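Local atomic coordinates of allantoicase (Saccharomyces cerevisiae, PDB entry 1O59), a protein that catalyses the hydrolysis of allantoate to (S)-ureidoglycolate and urea, allowing yeast to use purines as a secondary nitrogen source. Residues Lys31-Asp36 and Val218-Ser223; Ile207-Tyr212 and Arg349-Gly354; Ile262-Glu267 and Ile332-Val337; Glu272-Asp277 and Tyr326-Ser331; Thr290-Leu295 and His336-Ile341. One frame throughout, in Å; residues are numbered along the deposited sequence.

Interaction 1 (Lys31-Asp36 and Val218-Ser223); sequences KNKAVD and VALKYS
K33 and V35 meet V218 in a small, mainly apolar contact that bridges the two halves of the chain. The first half contributes the exit of helix 21-31 and strand 35-36, which pairs with strand 186-196; the second contributes strand 218-222, an outermost strand of its five-stranded sheet. Only 187 Å² is buried, and the backbones stay well apart: the nearest CA atoms, those of K33 and V218, are 6.2 Å from each other. V218 does most of the touching by dividing its two methyls. CG2, on the far side of CB from the backbone N, touches V35 CG1 at 3.8 Å and also lies 3.8 Å from A34 O. CG1 instead rests 4.1 Å from K33 CB. K33 is where the helical backbone breaks, with a positive phi of 56°, and its side chain bends at chi2 (-57°) so that the ammonium passes L220, NZ to CD1 4.2 Å. The polar partner of NZ is Q263 OE1 on strand 258-263, the neighbour of strand 218-222, with a weaker bond to S30 O in the last turn of helix 21-31. L220 and K221 both face V261 as a classic beta bulge, locating the leucine on an irregular part of the edge. The arrangement is that of an interface between two beta-sheet domains, consistent with the tandem repeats of the allantoicase family.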
# COMPACT_ATOMS: atom_id res chain seq x y z
N LYS A 31 3.45 7.69 -11.62
CA LYS A 31 2.81 8.94 -12.02
C LYS A 31 2.02 9.55 -10.87
O LYS A 31 2.13 10.74 -10.59
CB LYS A 31 1.91 8.76 -13.23
CG LYS A 31 2.68 8.47 -14.50
CD LYS A 31 1.80 8.66 -15.75
CE LYS A 31 2.20 7.69 -16.85
NZ LYS A 31 1.75 8.15 -18.19
N ASN A 32 1.21 8.75 -10.20
CA ASN A 32 0.29 9.31 -9.24
C ASN A 32 0.77 9.16 -7.80
O ASN A 32 0.09 9.62 -6.89
CB ASN A 32 -1.12 8.72 -9.42
CG ASN A 32 -1.80 9.19 -10.71
OD1 ASN A 32 -2.44 10.24 -10.76
ND2 ASN A 32 -1.66 8.39 -11.75
N LYS A 33 1.92 8.53 -7.60
CA LYS A 33 2.55 8.42 -6.28
C LYS A 33 1.60 7.79 -5.26
O LYS A 33 1.56 8.20 -4.09
CB LYS A 33 3.03 9.80 -5.78
CG LYS A 33 3.74 10.67 -6.85
CD LYS A 33 4.98 10.01 -7.50
CE LYS A 33 5.63 10.93 -8.57
NZ LYS A 33 7.00 10.49 -8.96
N ALA A 34 0.85 6.79 -5.69
CA ALA A 34 -0.22 6.26 -4.88
C ALA A 34 0.12 4.94 -4.21
O ALA A 34 1.01 4.19 -4.67
CB ALA A 34 -1.44 6.08 -5.71
N VAL A 35 -0.63 4.65 -3.15
CA VAL A 35 -0.51 3.44 -2.34
C VAL A 35 -1.91 2.92 -2.00
O VAL A 35 -2.89 3.65 -2.14
CB VAL A 35 0.25 3.72 -1.03
CG1 VAL A 35 1.68 4.20 -1.32
CG2 VAL A 35 -0.51 4.74 -0.16
N ASP A 36 -1.99 1.67 -1.54
CA ASP A 36 -3.26 1.08 -1.06
C ASP A 36 -3.60 1.63 0.34
O ASP A 36 -3.13 1.12 1.39
CB ASP A 36 -3.18 -0.44 -1.06
CG ASP A 36 -4.41 -1.10 -0.49
OD1 ASP A 36 -5.50 -0.45 -0.49
OD2 ASP A 36 -4.38 -2.28 -0.02
N VAL A 218 6.53 7.09 -0.96
CA VAL A 218 6.11 6.00 -1.83
C VAL A 218 7.35 5.30 -2.43
O VAL A 218 8.31 5.94 -2.87
CB VAL A 218 5.10 6.52 -2.91
CG1 VAL A 218 5.77 7.38 -3.90
CG2 VAL A 218 4.44 5.39 -3.64
N ALA A 219 7.34 3.96 -2.41
CA ALA A 219 8.41 3.16 -2.99
C ALA A 219 8.19 3.11 -4.51
O ALA A 219 7.14 2.69 -4.98
CB ALA A 219 8.40 1.76 -2.40
N LEU A 220 9.20 3.52 -5.25
CA LEU A 220 9.07 3.72 -6.68
C LEU A 220 9.62 2.61 -7.55
O LEU A 220 8.99 2.26 -8.54
CB LEU A 220 9.71 5.05 -7.09
CG LEU A 220 8.85 6.27 -6.79
CD1 LEU A 220 9.49 7.47 -7.40
CD2 LEU A 220 7.40 6.12 -7.29
N LYS A 221 10.82 2.13 -7.24
CA LYS A 221 11.56 1.23 -8.12
C LYS A 221 12.43 0.34 -7.29
O LYS A 221 12.86 0.72 -6.22
CB LYS A 221 12.42 2.01 -9.13
CG LYS A 221 11.62 2.49 -10.34
CD LYS A 221 12.38 2.45 -11.69
CE LYS A 221 11.36 2.54 -12.90
NZ LYS A 221 11.93 2.34 -14.30
N TYR A 222 12.66 -0.87 -7.78
CA TYR A 222 13.39 -1.87 -7.01
C TYR A 222 14.13 -2.79 -7.97
O TYR A 222 13.72 -2.98 -9.09
CB TYR A 222 12.45 -2.69 -6.10
CG TYR A 222 11.28 -3.33 -6.83
CD1 TYR A 222 11.39 -4.56 -7.45
CD2 TYR A 222 10.06 -2.68 -6.92
CE1 TYR A 222 10.31 -5.13 -8.16
CE2 TYR A 222 8.99 -3.24 -7.58
CZ TYR A 222 9.10 -4.46 -8.21
OH TYR A 222 8.01 -4.96 -8.91
N SER A 223 15.22 -3.35 -7.48
CA SER A 223 15.94 -4.39 -8.19
C SER A 223 15.11 -5.70 -8.28
O SER A 223 14.93 -6.25 -9.34
CB SER A 223 17.28 -4.61 -7.49
OG SER A 223 17.10 -4.82 -6.10

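Interaction 2 (Ile207-Tyr212 and Arg349-Gly354); sequences IIDLAY and RIRVWG
D209 is gripped through both carboxylate oxygens. OD1 accepts from V352 N at 2.9 Å and from A211 N at 3.0 Å; the two donors arrive from opposite faces of the carboxylate plane, the former 47° out of it. A chi1 of -173° swings the D209 carboxylate away from its own N and across to the facing strand. OD2 lies 3.2 Å from R351 CD, but the guanidinium is met through water 1, which donates to OD2 and to I350 O and accepts from R351 NH1. The carboxylate and guanidinium planes stand 88° apart. Above the W353 ring, D209 CB makes a CH-pi contact, 4.1 Å from the centroid of the six-membered ring, while I207 CD1 approaches CE3 obliquely at 3.5 Å. The A211 bond to OD1 is an Asx turn, set within a type I beta turn from D209 to Y212, so the carboxylate ties the turn to the sheet. Backbone pairing precedes it: I208 and G354 exchange two hydrogen bonds, I208 N to G354 O being 2.8 Å, and L210 N donates to V352 O. A211 CB then packs on V352 CG2 at 3.7 Å. Further out, R349 CG lies on one face of the R351 guanidinium, whose NH1 also bonds L235 O, and K273 of the adjoining strand 270-277 forms a cation-pi contact with W353.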
# COMPACT_ATOMS: atom_id res chain seq x y z
N ILE A 207 10.46 17.99 13.02
CA ILE A 207 10.95 16.85 12.27
C ILE A 207 9.93 15.72 12.14
O ILE A 207 9.17 15.43 13.05
CB ILE A 207 12.32 16.29 12.80
CG1 ILE A 207 12.19 15.61 14.18
CG2 ILE A 207 13.39 17.39 12.85
CD1 ILE A 207 13.05 14.29 14.29
N ILE A 208 9.94 15.12 10.95
CA ILE A 208 9.05 14.03 10.61
C ILE A 208 9.85 12.92 9.93
O ILE A 208 11.02 13.11 9.56
CB ILE A 208 7.90 14.55 9.65
CG1 ILE A 208 8.46 15.14 8.35
CG2 ILE A 208 7.05 15.62 10.35
CD1 ILE A 208 7.44 15.26 7.26
N ASP A 209 9.22 11.78 9.77
CA ASP A 209 9.77 10.73 8.94
C ASP A 209 9.36 11.00 7.48
O ASP A 209 8.24 10.70 7.05
CB ASP A 209 9.31 9.34 9.40
CG ASP A 209 10.00 8.22 8.66
OD1 ASP A 209 10.73 8.49 7.68
OD2 ASP A 209 9.86 7.03 8.98
N LEU A 210 10.30 11.57 6.74
CA LEU A 210 10.07 11.95 5.37
C LEU A 210 9.81 10.75 4.50
O LEU A 210 9.25 10.89 3.42
CB LEU A 210 11.28 12.73 4.82
CG LEU A 210 11.57 14.04 5.55
CD1 LEU A 210 12.92 14.58 5.17
CD2 LEU A 210 10.46 15.07 5.31
N ALA A 211 10.22 9.58 4.97
CA ALA A 211 10.04 8.33 4.22
C ALA A 211 8.83 7.51 4.65
O ALA A 211 8.58 6.42 4.12
CB ALA A 211 11.30 7.51 4.36
N TYR A 212 8.06 8.01 5.60
CA TYR A 212 6.88 7.28 6.09
C TYR A 212 5.71 7.36 5.10
O TYR A 212 5.43 8.41 4.53
CB TYR A 212 6.47 7.89 7.43
CG TYR A 212 5.48 7.16 8.28
CD1 TYR A 212 5.50 5.78 8.40
CD2 TYR A 212 4.57 7.88 9.06
CE1 TYR A 212 4.60 5.13 9.27
CE2 TYR A 212 3.69 7.26 9.91
CZ TYR A 212 3.71 5.88 10.02
OH TYR A 212 2.81 5.27 10.85
N ARG A 349 12.28 -1.97 7.53
CA ARG A 349 11.90 -0.58 7.38
C ARG A 349 13.08 0.30 7.09
O ARG A 349 14.24 -0.04 7.42
CB ARG A 349 11.24 -0.06 8.64
CG ARG A 349 9.98 -0.82 9.08
CD ARG A 349 8.74 -0.58 8.24
NE ARG A 349 7.62 -1.28 8.85
CZ ARG A 349 7.18 -2.46 8.49
NH1 ARG A 349 7.72 -3.14 7.51
NH2 ARG A 349 6.21 -3.01 9.18
N ILE A 350 12.77 1.43 6.45
CA ILE A 350 13.68 2.58 6.43
C ILE A 350 12.96 3.88 6.84
O ILE A 350 11.81 4.16 6.47
CB ILE A 350 14.44 2.72 5.07
CG1 ILE A 350 15.50 3.83 5.20
CG2 ILE A 350 13.50 3.01 3.89
CD1 ILE A 350 16.46 3.89 4.04
N ARG A 351 13.66 4.63 7.68
CA ARG A 351 13.12 5.83 8.27
C ARG A 351 14.11 6.89 7.95
O ARG A 351 15.29 6.66 8.11
CB ARG A 351 12.98 5.74 9.80
CG ARG A 351 12.40 4.47 10.32
CD ARG A 351 11.06 4.16 9.74
NE ARG A 351 10.33 3.19 10.51
CZ ARG A 351 9.14 2.72 10.20
NH1 ARG A 351 8.52 3.12 9.09
NH2 ARG A 351 8.55 1.83 11.01
N VAL A 352 13.62 8.03 7.49
CA VAL A 352 14.44 9.17 7.17
C VAL A 352 13.88 10.36 7.91
O VAL A 352 12.95 11.04 7.44
CB VAL A 352 14.46 9.44 5.65
CG1 VAL A 352 15.36 10.58 5.32
CG2 VAL A 352 14.89 8.17 4.90
N TRP A 353 14.42 10.59 9.10
CA TRP A 353 13.98 11.70 9.93
C TRP A 353 14.67 13.03 9.58
O TRP A 353 15.89 13.11 9.51
CB TRP A 353 14.20 11.38 11.38
CG TRP A 353 13.25 10.36 11.92
CD1 TRP A 353 13.46 9.03 12.03
CD2 TRP A 353 11.96 10.61 12.49
NE1 TRP A 353 12.37 8.42 12.60
CE2 TRP A 353 11.44 9.38 12.92
CE3 TRP A 353 11.20 11.76 12.69
CZ2 TRP A 353 10.19 9.26 13.50
CZ3 TRP A 353 9.95 11.64 13.27
CH2 TRP A 353 9.47 10.40 13.68
N GLY A 354 13.86 14.06 9.40
CA GLY A 354 14.32 15.36 8.99
C GLY A 354 13.12 16.25 8.74
O GLY A 354 12.02 15.98 9.21
O HOH W 1 9.26 5.03 7.01

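Interaction 3 (Ile262-Glu267 and Ile332-Val337); sequences IQLGRE and IRVSHV
The H336 imidazole and the Q263 side-chain amide are turned 68° against each other. At the ring edge, in its plane, S335 OG is hydrogen-bonded to ND1 at 2.7 Å. NE2 on the far side of the ring donates a weak bond to Q263 OE1, 3.0 Å long and bent to 129° at the hydrogen. The glutamine gets there as an extended chain, chi1 being -174°, with its CB passing 3.7 Å from H336 CD2. OE1 has a firmer partner in K33 NZ, which probably helps fix the rotation of the amide. Next to this pair the backbones run antiparallel: I262 and V337 are hydrogen-bonded in both directions, I262 N to V337 O at 2.8 Å. S335 O takes L264 N at 3.0 Å as well as water 2, which also donates to L264 O. L264 spreads its two methyls between two valines of the opposing chain, CD1 at 4.1 Å from V334 CG2 and CD2 at 4.0 Å from V337 CG1. Toward the surface E267 OE2 touches the aliphatic part of R333, while the charged atoms remain too far apart for a salt bridge. S335 and H336 both face C294, forming a classic beta bulge at the start of strand 336-342. That strand lies between 258-263 and 288-294 in the sheet, with L220 of strand 218-222 and W309 of strand 309-317 also touching H336.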
# COMPACT_ATOMS: atom_id res chain seq x y z
N ILE A 262 13.06 5.33 -3.06
CA ILE A 262 11.91 5.87 -2.35
C ILE A 262 11.75 7.35 -2.60
O ILE A 262 12.68 8.11 -2.41
CB ILE A 262 12.05 5.52 -0.88
CG1 ILE A 262 11.78 4.01 -0.71
CG2 ILE A 262 11.06 6.31 -0.01
CD1 ILE A 262 12.82 3.37 0.11
N GLN A 263 10.57 7.76 -3.09
CA GLN A 263 10.23 9.16 -3.12
C GLN A 263 9.75 9.56 -1.73
O GLN A 263 8.81 8.96 -1.20
CB GLN A 263 9.14 9.45 -4.14
CG GLN A 263 8.87 10.94 -4.29
CD GLN A 263 8.21 11.30 -5.59
OE1 GLN A 263 8.51 10.75 -6.62
NE2 GLN A 263 7.32 12.25 -5.55
N LEU A 264 10.41 10.56 -1.17
CA LEU A 264 10.07 11.12 0.12
C LEU A 264 8.77 11.90 0.02
O LEU A 264 8.38 12.35 -1.07
CB LEU A 264 11.18 12.06 0.59
CG LEU A 264 12.60 11.48 0.75
CD1 LEU A 264 13.59 12.56 1.27
CD2 LEU A 264 12.60 10.25 1.67
N GLY A 265 8.11 12.08 1.16
CA GLY A 265 6.82 12.75 1.21
C GLY A 265 6.91 14.21 0.85
O GLY A 265 5.91 14.82 0.50
N ARG A 266 8.13 14.74 0.91
CA ARG A 266 8.47 16.14 0.72
C ARG A 266 9.93 16.17 0.26
O ARG A 266 10.71 15.31 0.61
CB ARG A 266 8.43 16.82 2.09
CG ARG A 266 7.70 18.06 2.18
CD ARG A 266 8.38 19.15 3.00
NE ARG A 266 8.76 18.91 4.42
CZ ARG A 266 7.92 18.85 5.47
NH1 ARG A 266 6.60 18.84 5.33
NH2 ARG A 266 8.44 18.74 6.69
N GLU A 267 10.34 17.20 -0.46
CA GLU A 267 11.78 17.48 -0.62
C GLU A 267 12.36 17.92 0.74
O GLU A 267 11.85 18.84 1.38
CB GLU A 267 11.99 18.55 -1.70
CG GLU A 267 13.43 19.03 -1.87
CD GLU A 267 13.53 20.28 -2.71
OE1 GLU A 267 12.90 20.25 -3.80
OE2 GLU A 267 14.20 21.28 -2.30
N ILE A 332 20.56 19.26 3.55
CA ILE A 332 20.58 18.76 2.19
C ILE A 332 19.18 18.71 1.60
O ILE A 332 18.21 18.41 2.31
CB ILE A 332 21.25 17.37 2.13
CG1 ILE A 332 21.67 17.04 0.70
CG2 ILE A 332 20.35 16.27 2.69
CD1 ILE A 332 22.75 16.05 0.68
N ARG A 333 19.09 19.03 0.32
CA ARG A 333 17.84 19.00 -0.41
C ARG A 333 17.75 17.80 -1.32
O ARG A 333 18.36 17.77 -2.38
CB ARG A 333 17.64 20.28 -1.20
CG ARG A 333 17.25 21.49 -0.34
CD ARG A 333 18.43 22.29 0.23
NE ARG A 333 18.04 23.15 1.35
CZ ARG A 333 17.34 24.29 1.25
NH1 ARG A 333 16.92 24.72 0.06
NH2 ARG A 333 17.06 25.00 2.34
N VAL A 334 17.00 16.79 -0.88
CA VAL A 334 16.81 15.58 -1.67
C VAL A 334 15.34 15.23 -1.71
O VAL A 334 14.61 15.50 -0.77
CB VAL A 334 17.65 14.38 -1.14
CG1 VAL A 334 19.16 14.71 -1.20
CG2 VAL A 334 17.27 14.00 0.25
N SER A 335 14.93 14.63 -2.81
CA SER A 335 13.55 14.28 -3.09
C SER A 335 13.32 12.78 -3.01
O SER A 335 12.19 12.34 -2.80
CB SER A 335 13.21 14.73 -4.52
OG SER A 335 14.12 14.17 -5.44
N HIS A 336 14.39 12.03 -3.24
CA HIS A 336 14.38 10.57 -3.27
C HIS A 336 15.56 10.06 -2.49
O HIS A 336 16.58 10.75 -2.37
CB HIS A 336 14.51 10.09 -4.71
CG HIS A 336 13.36 10.47 -5.57
ND1 HIS A 336 13.15 11.76 -5.99
CD2 HIS A 336 12.31 9.75 -6.03
CE1 HIS A 336 12.04 11.81 -6.71
NE2 HIS A 336 11.51 10.60 -6.75
N VAL A 337 15.41 8.85 -1.93
CA VAL A 337 16.52 8.11 -1.37
C VAL A 337 16.62 6.73 -2.02
O VAL A 337 15.64 6.17 -2.49
CB VAL A 337 16.44 7.99 0.18
CG1 VAL A 337 16.44 9.36 0.83
CG2 VAL A 337 15.23 7.17 0.65
O HOH W 2 9.95 14.08 -2.66

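Interaction 4 (Glu272-Asp277 and Tyr326-Ser331); sequences EKIIVD and YEIRKS
An antiparallel strand pair, 270-277 with 323-331, carries this contact, with E272 and R329 linked by both backbone and side chain. E272 O accepts both I328 N (3.1 Å) and R329 N (3.2 Å), from the same face of the carbonyl plane. Bent at chi2 (-100°), the E272 chain turns back to R329, itself extended from CG to NE, and E272 OE2 forms a salt bridge with R329 NE at 3.1 Å. R329 NH2 pairs with E327 OE1 at 3.3 Å, and E327 CG lies against one face of the guanidinium, completing a three-residue salt-bridge network. I274 and Y326 exchange two backbone bonds, Y326 N to I274 O at 2.7 Å. On their face, I274 CG1 meets I328 CG1 at 4.0 Å, and V276 CG2 lies at the Y326 ring edge, 4.0 Å from CE2. The positive phi of R329 (46°) fits its G1 bulge with K330 opposite I271; E272 and K273 form a classic bulge facing W353, typical of antiparallel pairs interrupted by beta bulges.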
# COMPACT_ATOMS: atom_id res chain seq x y z
N GLU A 272 18.20 14.54 9.68
CA GLU A 272 18.70 14.34 11.03
C GLU A 272 19.34 12.96 11.22
O GLU A 272 20.39 12.81 11.82
CB GLU A 272 17.53 14.47 12.00
CG GLU A 272 17.85 15.30 13.23
CD GLU A 272 18.16 14.45 14.44
OE1 GLU A 272 17.30 13.58 14.80
OE2 GLU A 272 19.27 14.70 15.02
N LYS A 273 18.67 11.95 10.69
CA LYS A 273 18.79 10.60 11.18
C LYS A 273 18.18 9.66 10.15
O LYS A 273 17.05 9.87 9.70
CB LYS A 273 17.99 10.49 12.48
CG LYS A 273 18.56 9.56 13.50
CD LYS A 273 17.43 9.03 14.43
CE LYS A 273 16.80 10.06 15.40
NZ LYS A 273 15.30 9.87 15.53
N ILE A 274 18.94 8.64 9.77
CA ILE A 274 18.40 7.55 8.96
C ILE A 274 18.46 6.24 9.75
O ILE A 274 19.44 5.93 10.42
CB ILE A 274 19.11 7.46 7.61
CG1 ILE A 274 18.85 8.75 6.83
CG2 ILE A 274 18.60 6.25 6.85
CD1 ILE A 274 19.41 8.80 5.39
N ILE A 275 17.36 5.50 9.70
CA ILE A 275 17.23 4.22 10.40
C ILE A 275 16.93 3.10 9.41
O ILE A 275 15.99 3.16 8.65
CB ILE A 275 16.11 4.29 11.46
CG1 ILE A 275 16.30 5.50 12.38
CG2 ILE A 275 16.08 2.99 12.26
CD1 ILE A 275 15.19 5.63 13.43
N VAL A 276 17.77 2.07 9.43
CA VAL A 276 17.56 0.87 8.64
C VAL A 276 17.33 -0.29 9.62
O VAL A 276 18.19 -0.61 10.45
CB VAL A 276 18.74 0.63 7.72
CG1 VAL A 276 18.56 -0.60 6.89
CG2 VAL A 276 18.91 1.80 6.81
N ASP A 277 16.14 -0.88 9.50
CA ASP A 277 15.65 -1.88 10.44
C ASP A 277 15.54 -3.25 9.80
O ASP A 277 14.79 -3.44 8.84
CB ASP A 277 14.28 -1.43 10.92
CG ASP A 277 13.77 -2.22 12.10
OD1 ASP A 277 14.42 -3.19 12.60
OD2 ASP A 277 12.71 -1.86 12.63
N TYR A 326 21.76 5.87 11.73
CA TYR A 326 22.82 6.69 11.16
C TYR A 326 22.47 8.15 11.39
O TYR A 326 21.50 8.66 10.86
CB TYR A 326 22.98 6.37 9.67
CG TYR A 326 23.16 4.89 9.46
CD1 TYR A 326 24.32 4.24 9.86
CD2 TYR A 326 22.13 4.12 8.96
CE1 TYR A 326 24.46 2.87 9.69
CE2 TYR A 326 22.24 2.75 8.80
CZ TYR A 326 23.40 2.12 9.15
OH TYR A 326 23.49 0.76 8.95
N GLU A 327 23.26 8.81 12.22
CA GLU A 327 23.07 10.24 12.43
C GLU A 327 23.79 10.99 11.33
O GLU A 327 24.97 10.80 11.11
CB GLU A 327 23.44 10.66 13.85
CG GLU A 327 22.22 10.50 14.77
CD GLU A 327 22.53 10.09 16.21
OE1 GLU A 327 23.62 10.50 16.72
OE2 GLU A 327 21.68 9.39 16.84
N ILE A 328 23.02 11.77 10.59
CA ILE A 328 23.45 12.41 9.36
C ILE A 328 23.64 13.89 9.66
O ILE A 328 24.69 14.44 9.38
CB ILE A 328 22.39 12.20 8.21
CG1 ILE A 328 22.21 10.73 7.90
CG2 ILE A 328 22.82 12.86 6.93
CD1 ILE A 328 23.55 10.00 7.69
N ARG A 329 22.61 14.50 10.23
CA ARG A 329 22.59 15.90 10.61
C ARG A 329 23.14 16.78 9.51
O ARG A 329 24.05 17.56 9.73
CB ARG A 329 23.34 16.08 11.91
CG ARG A 329 22.76 15.28 13.04
CD ARG A 329 23.01 15.89 14.40
NE ARG A 329 22.35 15.10 15.45
CZ ARG A 329 22.94 14.14 16.18
NH1 ARG A 329 24.23 13.83 16.03
NH2 ARG A 329 22.21 13.49 17.10
N LYS A 330 22.57 16.65 8.32
CA LYS A 330 23.07 17.35 7.15
C LYS A 330 21.97 18.17 6.49
O LYS A 330 20.89 17.67 6.16
CB LYS A 330 23.67 16.34 6.14
CG LYS A 330 24.93 16.88 5.38
CD LYS A 330 25.58 15.80 4.49
N SER A 331 22.26 19.45 6.31
CA SER A 331 21.40 20.31 5.53
C SER A 331 21.59 19.90 4.09
O SER A 331 22.66 20.08 3.51
CB SER A 331 21.78 21.77 5.75
OG SER A 331 21.92 22.01 7.14

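Interaction 5 (Thr290-Leu295 and His336-Ile341); sequences TVEGCL and HVKLTI
K338 N donates to E292 O at 2.6 Å, the shortest polar bond here, and E292 N returns one to K338 O at 2.9 Å. On one face of the sheet the two side chains cross obliquely. The glutamate, bent at chi2 (122°), brings OE1 within 3.2 Å of K338 CE, whereas the lysine, bent at chi3 (70°), holds NZ 3.8 Å from OE1, a long salt bridge. The ammonium also makes a cation-pi contact with W309 of strand 309-317, so its charge is probably stabilised by both neighbours. T340 OG1 is 3.3 Å from E292 OE2, at most a weak bond, and T290 OG1 sits alongside, 3.2 Å from T340 CB. These polar side chains occupy one face of two inner strands of a five-stranded antiparallel sheet, half of the beta sandwich expected of the galactose-binding-like clan. T290 with T340 and C294 with H336 are further hydrogen-bonded pairs; the axes of strands 290-294 and 336-341 lie 160° apart, close to antiparallel. On the other face V291 CG2 meets L339 CD1 at 4.2 Å, and G293 lies opposite V337. W246 packs on L339 from the second sheet, and V313 touches V291.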
# COMPACT_ATOMS: atom_id res chain seq x y z
N THR A 290 24.03 0.77 2.00
CA THR A 290 24.29 2.19 1.80
C THR A 290 22.95 2.90 1.59
O THR A 290 21.97 2.27 1.27
CB THR A 290 25.24 2.48 0.56
OG1 THR A 290 24.61 2.05 -0.66
CG2 THR A 290 26.55 1.72 0.62
N VAL A 291 22.93 4.20 1.78
CA VAL A 291 21.78 4.99 1.47
C VAL A 291 22.26 6.22 0.70
O VAL A 291 23.15 6.91 1.17
CB VAL A 291 21.03 5.44 2.73
CG1 VAL A 291 19.76 6.21 2.34
CG2 VAL A 291 20.71 4.25 3.64
N GLU A 292 21.70 6.45 -0.49
CA GLU A 292 21.96 7.67 -1.25
C GLU A 292 20.70 8.47 -1.32
O GLU A 292 19.60 7.92 -1.19
CB GLU A 292 22.37 7.36 -2.67
CG GLU A 292 23.66 6.55 -2.75
CD GLU A 292 23.44 5.26 -3.49
OE1 GLU A 292 23.79 5.29 -4.71
OE2 GLU A 292 22.87 4.27 -2.86
N GLY A 293 20.88 9.77 -1.53
CA GLY A 293 19.82 10.69 -1.82
C GLY A 293 20.01 11.35 -3.17
O GLY A 293 21.11 11.39 -3.71
N CYS A 294 18.94 11.87 -3.73
CA CYS A 294 19.09 12.67 -4.92
C CYS A 294 17.95 13.65 -5.09
O CYS A 294 16.88 13.46 -4.54
CB CYS A 294 19.22 11.76 -6.13
SG CYS A 294 17.84 11.80 -7.25
N LEU A 295 18.19 14.70 -5.86
CA LEU A 295 17.18 15.71 -6.14
C LEU A 295 16.69 15.62 -7.60
O LEU A 295 17.48 15.89 -8.53
CB LEU A 295 17.76 17.09 -5.84
CG LEU A 295 16.87 18.31 -6.09
CD1 LEU A 295 15.51 18.21 -5.38
CD2 LEU A 295 17.62 19.55 -5.66
N HIS A 336 14.39 12.03 -3.24
CA HIS A 336 14.38 10.57 -3.27
C HIS A 336 15.56 10.06 -2.49
O HIS A 336 16.58 10.75 -2.37
CB HIS A 336 14.51 10.09 -4.71
CG HIS A 336 13.36 10.47 -5.57
ND1 HIS A 336 13.15 11.76 -5.99
CD2 HIS A 336 12.31 9.75 -6.03
CE1 HIS A 336 12.04 11.81 -6.71
NE2 HIS A 336 11.51 10.60 -6.75
N VAL A 337 15.41 8.85 -1.93
CA VAL A 337 16.52 8.11 -1.37
C VAL A 337 16.62 6.73 -2.02
O VAL A 337 15.64 6.17 -2.49
CB VAL A 337 16.44 7.99 0.18
CG1 VAL A 337 16.44 9.36 0.83
CG2 VAL A 337 15.23 7.17 0.65
N LYS A 338 17.83 6.19 -2.08
CA LYS A 338 18.06 4.85 -2.62
C LYS A 338 18.70 4.06 -1.51
O LYS A 338 19.70 4.47 -0.97
CB LYS A 338 18.96 4.90 -3.88
CG LYS A 338 19.33 3.55 -4.50
CD LYS A 338 19.83 3.64 -6.01
CE LYS A 338 21.18 4.29 -6.21
NZ LYS A 338 21.33 4.87 -7.58
N LEU A 339 18.09 2.94 -1.16
CA LEU A 339 18.65 2.04 -0.16
C LEU A 339 19.23 0.89 -0.94
O LEU A 339 18.58 0.36 -1.81
CB LEU A 339 17.55 1.55 0.81
CG LEU A 339 17.88 0.29 1.63
CD1 LEU A 339 19.04 0.54 2.64
CD2 LEU A 339 16.61 -0.23 2.36
N THR A 340 20.47 0.55 -0.65
CA THR A 340 21.19 -0.48 -1.37
C THR A 340 21.56 -1.48 -0.32
O THR A 340 22.07 -1.10 0.75
CB THR A 340 22.45 0.10 -2.05
OG1 THR A 340 22.11 1.10 -3.05
CG2 THR A 340 23.19 -0.98 -2.85
N ILE A 341 21.23 -2.75 -0.59
CA ILE A 341 21.56 -3.86 0.32
C ILE A 341 22.55 -4.76 -0.41
O ILE A 341 22.45 -4.94 -1.64
CB ILE A 341 20.30 -4.62 0.81
CG1 ILE A 341 19.54 -5.34 -0.32
CG2 ILE A 341 19.34 -3.67 1.55
CD1 ILE A 341 18.28 -6.06 0.16

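Interactions 3 and 5 share H336 and V337 and line the two sides of strand 336-342, joining it to 258-263 and 288-294; interaction 5 is buried, while interaction 3 runs out to exposed E267 and R333. Interactions 1, 2 and 4 are partly buried, with E327 and R329 of interaction 4 exposed. Interactions 2 and 4 occupy the other sheet, on neighbouring strands 346-354 and 270-277, linked by backbone bonds of W353 to E272 and K273; carboxylates anchor both. I350 reaches from that sheet to I262 and L339, and I274 to V291, packing the sheets together. Interaction 1, small and mainly apolar across its own segments, ties this sandwich to the first half and meets interaction 3 through K33 and Q263.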